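Local atomic coordinates of ABC transporter, substrate-binding protein (Clostridium perfringens, PDB entry 4EDP), a protein that probably captures a solute outside the cell membrane and delivers it to the membrane-embedded part of an ABC transporter. Residues V39-L44 with I89-E94; A117-E122 with P303-V308; A135-S140 with N263-N268. One frame throughout, in Å; residues are numbered along the deposited sequence.

Contact 1: V39-L44 with I89-E94; sequences VSTWGL and ITYLAE. With ACT (acetate ion), chain F; ACT (acetate ion), chain E.
Two parallel strands in one lobe of a solute-binding protein meet where 39-44 runs beside 89-94, with Val-39 level with Ile-89 and Ser-40 with Thr-90. Ser-40 binds across with both backbone groups: its N donates to Ile-89 O at 2.9 Å, and its O accepts from Tyr-91 N at 2.8 Å, both bonds nearly straight. Beta-branched Val-39 suits a place between two neighbours: CG2 lies alongside Ile-89 CG1 at 3.8 Å, while CG1, anti to the backbone N (chi1 178°), reaches CD1 and CE1 of the Tyr-91 ring. The Trp-42 side chain crosses that of Tyr-91 at about a right angle, CZ3 3.8 Å from Tyr-91 CB, and CH2 and CZ2 reach Leu-92 C and Ala-93 N; Arg-75 makes a cation-pi contact with the indole.

Thr-41 OG1 donates to OXT of one acetate at 2.6 Å, and Gly-43 N gives that oxygen a second bond. Tyr-91 OH donates to O of another acetate at 2.6 Å. Both ions probably come from the crystallisation liquor, but such ions often mark pockets, and their grip by hydroxyls and a backbone N-H is consistent with a site suited to anionic or polar groups.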
loop_
_atom_site.group_PDB
_atom_site.type_symbol
_atom_site.label_atom_id
_atom_site.label_comp_id
_atom_site.label_asym_id
_atom_site.label_seq_id
_atom_site.Cartn_x
_atom_site.Cartn_y
_atom_site.Cartn_z
ATOM N N VAL A 39 4.898 19.496 -7.314
ATOM C CA VAL A 39 4.492 18.157 -6.896
ATOM C C VAL A 39 5.116 17.710 -5.571
ATOM O O VAL A 39 6.340 17.679 -5.436
ATOM C CB VAL A 39 4.901 17.128 -7.971
ATOM C CG1 VAL A 39 4.537 15.720 -7.521
ATOM C CG2 VAL A 39 4.280 17.472 -9.330
ATOM N N SER A 40 4.276 17.378 -4.594
ATOM C CA SER A 40 4.749 16.862 -3.306
ATOM C C SER A 40 4.841 15.340 -3.436
ATOM O O SER A 40 3.820 14.675 -3.650
ATOM C CB SER A 40 3.786 17.252 -2.193
ATOM O OG SER A 40 4.149 16.659 -0.960
ATOM N N THR A 41 6.046 14.785 -3.297
ATOM C CA THR A 41 6.239 13.348 -3.447
ATOM C C THR A 41 7.510 12.874 -2.735
ATOM O O THR A 41 8.274 13.682 -2.210
ATOM C CB THR A 41 6.300 12.959 -4.944
ATOM O OG1 THR A 41 6.177 11.534 -5.096
ATOM C CG2 THR A 41 7.594 13.461 -5.589
ATOM N N TRP A 42 7.721 11.563 -2.707
ATOM C CA TRP A 42 8.897 10.979 -2.049
ATOM C C TRP A 42 10.181 11.258 -2.813
ATOM O O TRP A 42 11.236 11.494 -2.213
ATOM C CB TRP A 42 8.740 9.460 -1.907
ATOM C CG TRP A 42 7.507 9.051 -1.156
ATOM C CD1 TRP A 42 7.368 8.943 0.196
ATOM C CD2 TRP A 42 6.239 8.694 -1.720
ATOM N NE1 TRP A 42 6.089 8.554 0.509
ATOM C CE2 TRP A 42 5.380 8.386 -0.651
ATOM C CE3 TRP A 42 5.749 8.608 -3.022
ATOM C CZ2 TRP A 42 4.053 7.995 -0.847
ATOM C CZ3 TRP A 42 4.427 8.206 -3.214
ATOM C CH2 TRP A 42 3.602 7.918 -2.134
ATOM N N GLY A 43 10.106 11.222 -4.136
ATOM C CA GLY A 43 11.291 11.451 -4.950
ATOM C C GLY A 43 12.316 10.335 -4.811
ATOM O O GLY A 43 13.527 10.586 -4.751
ATOM N N LEU A 44 11.832 9.098 -4.724
ATOM C CA LEU A 44 12.709 7.936 -4.643
ATOM C C LEU A 44 13.123 7.624 -6.069
ATOM O O LEU A 44 12.302 7.715 -6.975
ATOM C CB LEU A 44 11.963 6.743 -4.049
ATOM C CG LEU A 44 11.465 6.899 -2.610
ATOM C CD1 LEU A 44 10.563 5.717 -2.220
ATOM C CD2 LEU A 44 12.643 7.052 -1.650
ATOM N N ILE A 89 -0.176 19.237 -6.547
ATOM C CA ILE A 89 -0.617 17.857 -6.388
ATOM C C ILE A 89 0.252 17.131 -5.386
ATOM O O ILE A 89 1.449 17.400 -5.273
ATOM C CB ILE A 89 -0.689 17.069 -7.688
ATOM C CG1 ILE A 89 0.668 16.901 -8.313
ATOM C CG2 ILE A 89 -1.688 17.702 -8.672
ATOM C CD1 ILE A 89 0.664 15.791 -9.303
ATOM N N THR A 90 -0.368 16.186 -4.688
ATOM C CA THR A 90 0.278 15.462 -3.621
ATOM C C THR A 90 0.171 13.952 -3.729
ATOM O O THR A 90 -0.933 13.395 -3.827
ATOM C CB THR A 90 -0.360 15.890 -2.283
ATOM O OG1 THR A 90 -0.182 17.310 -2.092
ATOM C CG2 THR A 90 0.245 15.131 -1.102
ATOM N N TYR A 91 1.327 13.305 -3.721
ATOM C CA TYR A 91 1.435 11.838 -3.735
ATOM C C TYR A 91 1.582 11.354 -2.280
ATOM O O TYR A 91 2.476 11.807 -1.563
ATOM C CB TYR A 91 2.685 11.372 -4.496
ATOM C CG TYR A 91 2.669 11.325 -6.010
ATOM C CD1 TYR A 91 2.800 12.468 -6.778
ATOM C CD2 TYR A 91 2.615 10.106 -6.674
ATOM C CE1 TYR A 91 2.833 12.397 -8.177
ATOM C CE2 TYR A 91 2.643 10.027 -8.052
ATOM C CZ TYR A 91 2.753 11.179 -8.801
ATOM O OH TYR A 91 2.797 11.096 -10.165
ATOM N N LEU A 92 0.714 10.446 -1.839
ATOM C CA LEU A 92 0.785 9.871 -0.492
ATOM C C LEU A 92 0.249 8.450 -0.470
ATOM O O LEU A 92 -0.513 8.035 -1.352
ATOM C CB LEU A 92 -0.080 10.665 0.516
ATOM C CG LEU A 92 0.293 12.113 0.890
ATOM C CD1 LEU A 92 -0.875 12.838 1.580
ATOM C CD2 LEU A 92 1.550 12.103 1.748
ATOM N N ALA A 93 0.672 7.698 0.539
ATOM C CA ALA A 93 0.084 6.400 0.801
ATOM C C ALA A 93 -1.369 6.736 1.185
ATOM O O ALA A 93 -1.635 7.775 1.803
ATOM C CB ALA A 93 0.799 5.693 1.948
ATOM N N GLU A 94 -2.315 5.880 0.820
ATOM C CA GLU A 94 -3.727 6.170 1.096
ATOM C C GLU A 94 -4.013 6.524 2.571
ATOM O O GLU A 94 -4.828 7.420 2.847
ATOM C CB GLU A 94 -4.617 4.996 0.655
ATOM C CG GLU A 94 -6.086 5.347 0.769
ATOM C CD GLU A 94 -7.038 4.210 0.490
ATOM O OE1 GLU A 94 -6.588 3.052 0.348
ATOM O OE2 GLU A 94 -8.257 4.498 0.450
HETATM C C ACT F . 7.884 8.718 -5.936
HETATM O O ACT F . 8.729 7.934 -5.449
HETATM O OXT ACT F . 8.082 9.941 -5.724
HETATM C CH3 ACT F . 6.709 8.218 -6.728
HETATM C C ACT E . 3.762 7.742 -10.817
HETATM O O ACT E . 3.011 8.681 -11.199
HETATM O OXT ACT E . 3.467 6.588 -11.225
HETATM C CH3 ACT E . 4.954 7.967 -9.933
#

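Contact 2: A117-E122 with P303-V308; sequences ASEMNE and PVNKEV
The side chains of Glu-119 and Asn-305 run alongside each other in the same direction and join a short 3-10 turn to the loop that follows helix 289-299. Glu-119 leaves the backbone with CG anti to its carbonyl carbon (chi1 -63°) and then runs extended, which carries OE1 to within 2.8 Å of Asn-305 ND2. The oxygen uses its anti lone pair, and the carboxylate and amide planes stand 70° apart. The same ND2 also donates to Leu-287 O, while OD1 accepts from Glu-307 N at 2.7 Å in an Asx turn. Asparagine suits the site because one short amide can donate across the contact and accept from its own loop, an arrangement that fixes the rotation of the group.

The backbones are laced on both sides of the Met-120 and Asn-305 bridge: Lys-306 N donates to Glu-119 O at 2.9 Å and Asn-121 N to Val-304 O at 2.8 Å. Lys-306 projects CG between its own N and carbonyl carbon (chi1 67°), a first torsion that lays CG 3.2 Å from Glu-119 O. Asn-121 OD1 accepts from Ala-124 N, and its ND2 reaches a water that in turn donates to Pro-303 O. On the buried side Met-120 CG meets Val-304 CG2 at 4.2 Å, and the flexible thioether chain continues toward helix 125-130.

The carboxylates of Glu-119 and Glu-307 are near but not touching, OE2 to OE2 5.8 Å; the neighbouring charge would tend to disfavour ionisation, and the hydrogen bond from the Asn-305 amide to Glu-119 OE1 probably offsets it.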
loop_
_atom_site.group_PDB
_atom_site.type_symbol
_atom_site.label_atom_id
_atom_site.label_comp_id
_atom_site.label_asym_id
_atom_site.label_seq_id
_atom_site.Cartn_x
_atom_site.Cartn_y
_atom_site.Cartn_z
ATOM N N ALA A 117 -9.582 7.227 -15.447
ATOM C CA ALA A 117 -10.060 6.529 -14.256
ATOM C C ALA A 117 -11.019 5.389 -14.641
ATOM O O ALA A 117 -11.203 4.439 -13.853
ATOM C CB ALA A 117 -10.732 7.499 -13.280
ATOM N N SER A 118 -11.612 5.455 -15.834
ATOM C CA SER A 118 -12.518 4.393 -16.301
ATOM C C SER A 118 -11.768 3.083 -16.511
ATOM O O SER A 118 -12.377 2.006 -16.513
ATOM C CB SER A 118 -13.238 4.775 -17.602
ATOM O OG SER A 118 -12.363 4.768 -18.737
ATOM N N GLU A 119 -10.452 3.170 -16.666
ATOM C CA GLU A 119 -9.635 1.986 -16.920
ATOM C C GLU A 119 -9.068 1.328 -15.655
ATOM O O GLU A 119 -8.407 0.302 -15.733
ATOM C CB GLU A 119 -8.523 2.350 -17.922
ATOM C CG GLU A 119 -9.084 2.760 -19.274
ATOM C CD GLU A 119 -8.046 3.246 -20.280
ATOM O OE1 GLU A 119 -6.820 3.175 -20.045
ATOM O OE2 GLU A 119 -8.486 3.725 -21.336
ATOM N N MET A 120 -9.364 1.889 -14.489
ATOM C CA MET A 120 -8.880 1.344 -13.229
ATOM C C MET A 120 -9.540 0.001 -12.946
ATOM O O MET A 120 -10.688 -0.230 -13.350
ATOM C CB MET A 120 -9.152 2.336 -12.087
ATOM C CG MET A 120 -8.242 3.594 -12.175
ATOM S SD MET A 120 -8.678 4.976 -11.092
ATOM C CE MET A 120 -8.229 4.308 -9.475
ATOM N N ASN A 121 -8.818 -0.897 -12.283
ATOM C CA ASN A 121 -9.396 -2.195 -11.947
ATOM C C ASN A 121 -10.451 -1.953 -10.860
ATOM O O ASN A 121 -10.439 -0.909 -10.218
ATOM C CB ASN A 121 -8.318 -3.220 -11.573
ATOM C CG ASN A 121 -7.547 -2.857 -10.331
ATOM O OD1 ASN A 121 -8.124 -2.645 -9.260
ATOM N ND2 ASN A 121 -6.215 -2.885 -10.439
ATOM N N GLU A 122 -11.367 -2.903 -10.680
ATOM C CA GLU A 122 -12.465 -2.739 -9.738
ATOM C C GLU A 122 -12.027 -2.432 -8.308
ATOM O O GLU A 122 -12.679 -1.643 -7.627
ATOM C CB GLU A 122 -13.345 -3.981 -9.728
ATOM C CG GLU A 122 -14.569 -3.809 -8.848
ATOM C CD GLU A 122 -15.360 -5.073 -8.667
ATOM O OE1 GLU A 122 -15.236 -5.969 -9.518
ATOM O OE2 GLU A 122 -16.118 -5.157 -7.666
ATOM N N PRO A 303 0.455 -1.791 -11.529
ATOM C CA PRO A 303 -0.530 -0.936 -12.175
ATOM C C PRO A 303 -1.938 -1.034 -11.641
ATOM O O PRO A 303 -2.352 -2.079 -11.115
ATOM C CB PRO A 303 -0.505 -1.429 -13.612
ATOM C CG PRO A 303 -0.140 -2.888 -13.494
ATOM C CD PRO A 303 0.847 -2.931 -12.378
ATOM N N VAL A 304 -2.660 0.077 -11.735
ATOM C CA VAL A 304 -4.089 0.084 -11.404
ATOM C C VAL A 304 -4.900 0.087 -12.709
ATOM O O VAL A 304 -6.108 -0.161 -12.689
ATOM C CB VAL A 304 -4.525 1.284 -10.528
ATOM C CG1 VAL A 304 -3.827 1.239 -9.150
ATOM C CG2 VAL A 304 -4.264 2.631 -11.239
ATOM N N ASN A 305 -4.245 0.364 -13.844
ATOM C CA ASN A 305 -4.921 0.389 -15.126
ATOM C C ASN A 305 -5.007 -1.040 -15.654
ATOM O O ASN A 305 -3.983 -1.658 -15.927
ATOM C CB ASN A 305 -4.186 1.334 -16.110
ATOM C CG ASN A 305 -4.894 1.476 -17.445
ATOM O OD1 ASN A 305 -5.345 0.486 -18.041
ATOM N ND2 ASN A 305 -4.931 2.713 -17.970
ATOM N N LYS A 306 -6.232 -1.560 -15.784
ATOM C CA LYS A 306 -6.444 -2.941 -16.226
ATOM C C LYS A 306 -6.112 -3.213 -17.692
ATOM O O LYS A 306 -6.128 -4.375 -18.127
ATOM C CB LYS A 306 -7.893 -3.384 -15.922
ATOM C CG LYS A 306 -8.956 -2.682 -16.707
ATOM C CD LYS A 306 -10.348 -3.040 -16.173
ATOM C CE LYS A 306 -11.413 -2.253 -16.899
ATOM N NZ LYS A 306 -12.789 -2.650 -16.471
ATOM N N GLU A 307 -5.808 -2.177 -18.460
ATOM C CA GLU A 307 -5.502 -2.363 -19.875
ATOM C C GLU A 307 -4.025 -2.520 -20.202
ATOM O O GLU A 307 -3.674 -2.731 -21.365
ATOM C CB GLU A 307 -6.015 -1.161 -20.664
ATOM C CG GLU A 307 -7.485 -0.847 -20.428
ATOM C CD GLU A 307 -8.407 -1.962 -20.879
ATOM O OE1 GLU A 307 -7.940 -2.857 -21.616
ATOM O OE2 GLU A 307 -9.606 -1.936 -20.504
ATOM N N VAL A 308 -3.171 -2.430 -19.185
ATOM C CA VAL A 308 -1.711 -2.518 -19.351
ATOM C C VAL A 308 -1.187 -3.883 -19.825
ATOM O O VAL A 308 -1.590 -4.916 -19.302
ATOM C CB VAL A 308 -1.023 -2.143 -18.016
ATOM C CG1 VAL A 308 0.450 -2.508 -18.029
ATOM C CG2 VAL A 308 -1.223 -0.661 -17.725
HETATM O O HOH W 1 -4.972 -3.305 -12.694
#

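Contact 3: A135-S140 with N263-N268; sequences AYTLNS and NFNTIN
Backbone hydrogen bonds tie Asn-139 and Asn-263 into an antiparallel hydrogen-bonded pair: Asn-139 N donates to Asn-263 O at 2.9 Å and Asn-263 N to Asn-139 O at 3.0 Å. Farther along, Asn-265 N reaches Thr-137 O only weakly, whereas Tyr-136 N binds Asn-265 O at 3.0 Å, in the carbonyl plane. Between Ala-135 and Thr-137 the pairing slips by one residue, a beta bulge.

Side-chain polar contact is made by the same asparagine pair. Asn-139 ND2 donates to Asn-263 OD1 at 3.1 Å; OD1 lies close to the donor amide's plane, but the two amides are turned 52° apart. Asparagine serves well here, since its amide bonds laterally to an identical group across the strands.

Strands 135-145 and 262-269 are antiparallel neighbours in a large mixed sheet. In the periplasmic-binding-protein fold such long strands typically pass between the two lobes, and the chain turns a corner at Tyr-136, where 135-145 changes sheet or face.

Apolar packing falls into two clusters. Phe-264 presents CD1 to Ala-135 CB at 3.6 Å and to Leu-138 CB at 3.7 Å; the small alanine leaves room for the ring. Tyr-136 crosses Ile-267 at about a right angle, CD1 lying 3.5 Å from Ile-267 CG1. Its CG stands between the backbone N and the carbonyl carbon (chi1 66°), a torsion that swings the ring over toward 263-268. Thr-137 CG2 lies over one face of that ring, and the ring of Tyr-91 meets it edge-to-face.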
loop_
_atom_site.group_PDB
_atom_site.type_symbol
_atom_site.label_atom_id
_atom_site.label_comp_id
_atom_site.label_asym_id
_atom_site.label_seq_id
_atom_site.Cartn_x
_atom_site.Cartn_y
_atom_site.Cartn_z
ATOM N N ALA A 135 -6.171 6.073 -6.614
ATOM C CA ALA A 135 -4.958 5.255 -6.528
ATOM C C ALA A 135 -4.296 5.272 -7.894
ATOM O O ALA A 135 -4.987 5.154 -8.888
ATOM C CB ALA A 135 -5.292 3.805 -6.196
ATOM N N TYR A 136 -2.968 5.389 -7.938
ATOM C CA TYR A 136 -2.223 5.298 -9.202
ATOM C C TYR A 136 -1.364 4.008 -9.209
ATOM O O TYR A 136 -0.786 3.637 -10.243
ATOM C CB TYR A 136 -1.315 6.534 -9.448
ATOM C CG TYR A 136 -0.196 6.635 -8.455
ATOM C CD1 TYR A 136 -0.398 7.226 -7.215
ATOM C CD2 TYR A 136 1.046 6.062 -8.715
ATOM C CE1 TYR A 136 0.607 7.275 -6.274
ATOM C CE2 TYR A 136 2.067 6.121 -7.782
ATOM C CZ TYR A 136 1.841 6.724 -6.566
ATOM O OH TYR A 136 2.846 6.763 -5.619
ATOM N N THR A 137 -1.226 3.362 -8.048
ATOM C CA THR A 137 -0.492 2.118 -7.932
ATOM C C THR A 137 -1.057 1.365 -6.740
ATOM O O THR A 137 -1.784 1.944 -5.899
ATOM C CB THR A 137 1.034 2.338 -7.746
ATOM O OG1 THR A 137 1.738 1.107 -7.915
ATOM C CG2 THR A 137 1.345 2.919 -6.335
ATOM N N LEU A 138 -0.715 0.086 -6.655
ATOM C CA LEU A 138 -1.162 -0.773 -5.567
ATOM C C LEU A 138 -0.054 -1.737 -5.183
ATOM O O LEU A 138 0.905 -1.921 -5.930
ATOM C CB LEU A 138 -2.429 -1.548 -5.977
ATOM C CG LEU A 138 -2.314 -2.563 -7.127
ATOM C CD1 LEU A 138 -1.667 -3.891 -6.685
ATOM C CD2 LEU A 138 -3.703 -2.873 -7.706
ATOM N N ASN A 139 -0.200 -2.332 -4.009
ATOM C CA ASN A 139 0.705 -3.332 -3.464
ATOM C C ASN A 139 -0.166 -4.373 -2.747
ATOM O O ASN A 139 -1.333 -4.093 -2.408
ATOM C CB ASN A 139 1.645 -2.748 -2.417
ATOM C CG ASN A 139 2.468 -1.594 -2.941
ATOM O OD1 ASN A 139 3.144 -1.708 -3.963
ATOM N ND2 ASN A 139 2.455 -0.494 -2.212
ATOM N N SER A 140 0.397 -5.546 -2.487
ATOM C CA SER A 140 -0.352 -6.606 -1.757
ATOM C C SER A 140 0.565 -7.335 -0.801
ATOM O O SER A 140 1.774 -7.097 -0.776
ATOM C CB SER A 140 -1.006 -7.623 -2.695
ATOM O OG SER A 140 -0.066 -8.428 -3.414
ATOM N N ASN A 263 -3.009 -2.393 -0.649
ATOM C CA ASN A 263 -2.826 -1.024 -0.163
ATOM C C ASN A 263 -2.521 -0.195 -1.425
ATOM O O ASN A 263 -2.033 -0.739 -2.423
ATOM C CB ASN A 263 -1.800 -0.864 0.947
ATOM C CG ASN A 263 -0.411 -1.219 0.532
ATOM O OD1 ASN A 263 0.319 -0.392 -0.034
ATOM N ND2 ASN A 263 0.008 -2.432 0.883
ATOM N N PHE A 264 -2.866 1.084 -1.382
ATOM C CA PHE A 264 -2.693 1.985 -2.525
ATOM C C PHE A 264 -1.918 3.244 -2.174
ATOM O O PHE A 264 -1.886 3.652 -1.014
ATOM C CB PHE A 264 -4.081 2.497 -2.978
ATOM C CG PHE A 264 -5.082 1.401 -3.316
ATOM C CD1 PHE A 264 -4.943 0.650 -4.463
ATOM C CD2 PHE A 264 -6.161 1.154 -2.502
ATOM C CE1 PHE A 264 -5.843 -0.360 -4.785
ATOM C CE2 PHE A 264 -7.066 0.148 -2.827
ATOM C CZ PHE A 264 -6.894 -0.615 -3.958
ATOM N N ASN A 265 -1.317 3.862 -3.193
ATOM C CA ASN A 265 -0.752 5.192 -3.075
ATOM C C ASN A 265 -1.666 5.988 -4.005
ATOM O O ASN A 265 -2.064 5.497 -5.062
ATOM C CB ASN A 265 0.707 5.290 -3.516
ATOM C CG ASN A 265 1.636 4.508 -2.605
ATOM O OD1 ASN A 265 1.318 4.263 -1.435
ATOM N ND2 ASN A 265 2.792 4.146 -3.123
ATOM N N THR A 266 -1.995 7.215 -3.626
ATOM C CA THR A 266 -2.909 8.027 -4.398
ATOM C C THR A 266 -2.343 9.396 -4.731
ATOM O O THR A 266 -1.346 9.816 -4.157
ATOM C CB THR A 266 -4.213 8.268 -3.592
ATOM O OG1 THR A 266 -3.948 9.104 -2.460
ATOM C CG2 THR A 266 -4.854 6.948 -3.134
ATOM N N ILE A 267 -2.996 10.093 -5.659
ATOM C CA ILE A 267 -2.595 11.459 -6.023
ATOM C C ILE A 267 -3.807 12.357 -5.815
ATOM O O ILE A 267 -4.891 12.088 -6.351
ATOM C CB ILE A 267 -2.171 11.619 -7.503
ATOM C CG1 ILE A 267 -1.139 10.583 -7.906
ATOM C CG2 ILE A 267 -1.657 13.056 -7.764
ATOM C CD1 ILE A 267 -0.828 10.572 -9.403
ATOM N N ASN A 268 -3.615 13.410 -5.030
ATOM C CA ASN A 268 -4.644 14.402 -4.737
ATOM C C ASN A 268 -4.298 15.788 -5.258
ATOM O O ASN A 268 -3.111 16.126 -5.450
ATOM C CB ASN A 268 -4.832 14.490 -3.220
ATOM C CG ASN A 268 -5.750 13.443 -2.706
ATOM O OD1 ASN A 268 -6.969 13.622 -2.752
ATOM N ND2 ASN A 268 -5.184 12.339 -2.181
#

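Overall arrangement
Contacts 1 and 3 share one mixed sheet, their centres 11 Å apart: strand 89-93 runs antiparallel to 262-269, with Leu-92 O and Thr-266 N probably hydrogen-bonded at 2.8 Å. Contact 2 lies off the sheet, its centre 12 Å from that of contact 3 and 20 Å from that of contact 1. It rests on the corner of strand 135-145, where Val-304 and Met-120 pack against Ala-135. Along the chain contact 1 closes first; contact 2 then opens, and contact 3 falls entirely between its two segments. Distant parts of the sequence thus converge around Tyr-136, beside the acetates, where the solute probably binds between the lobes.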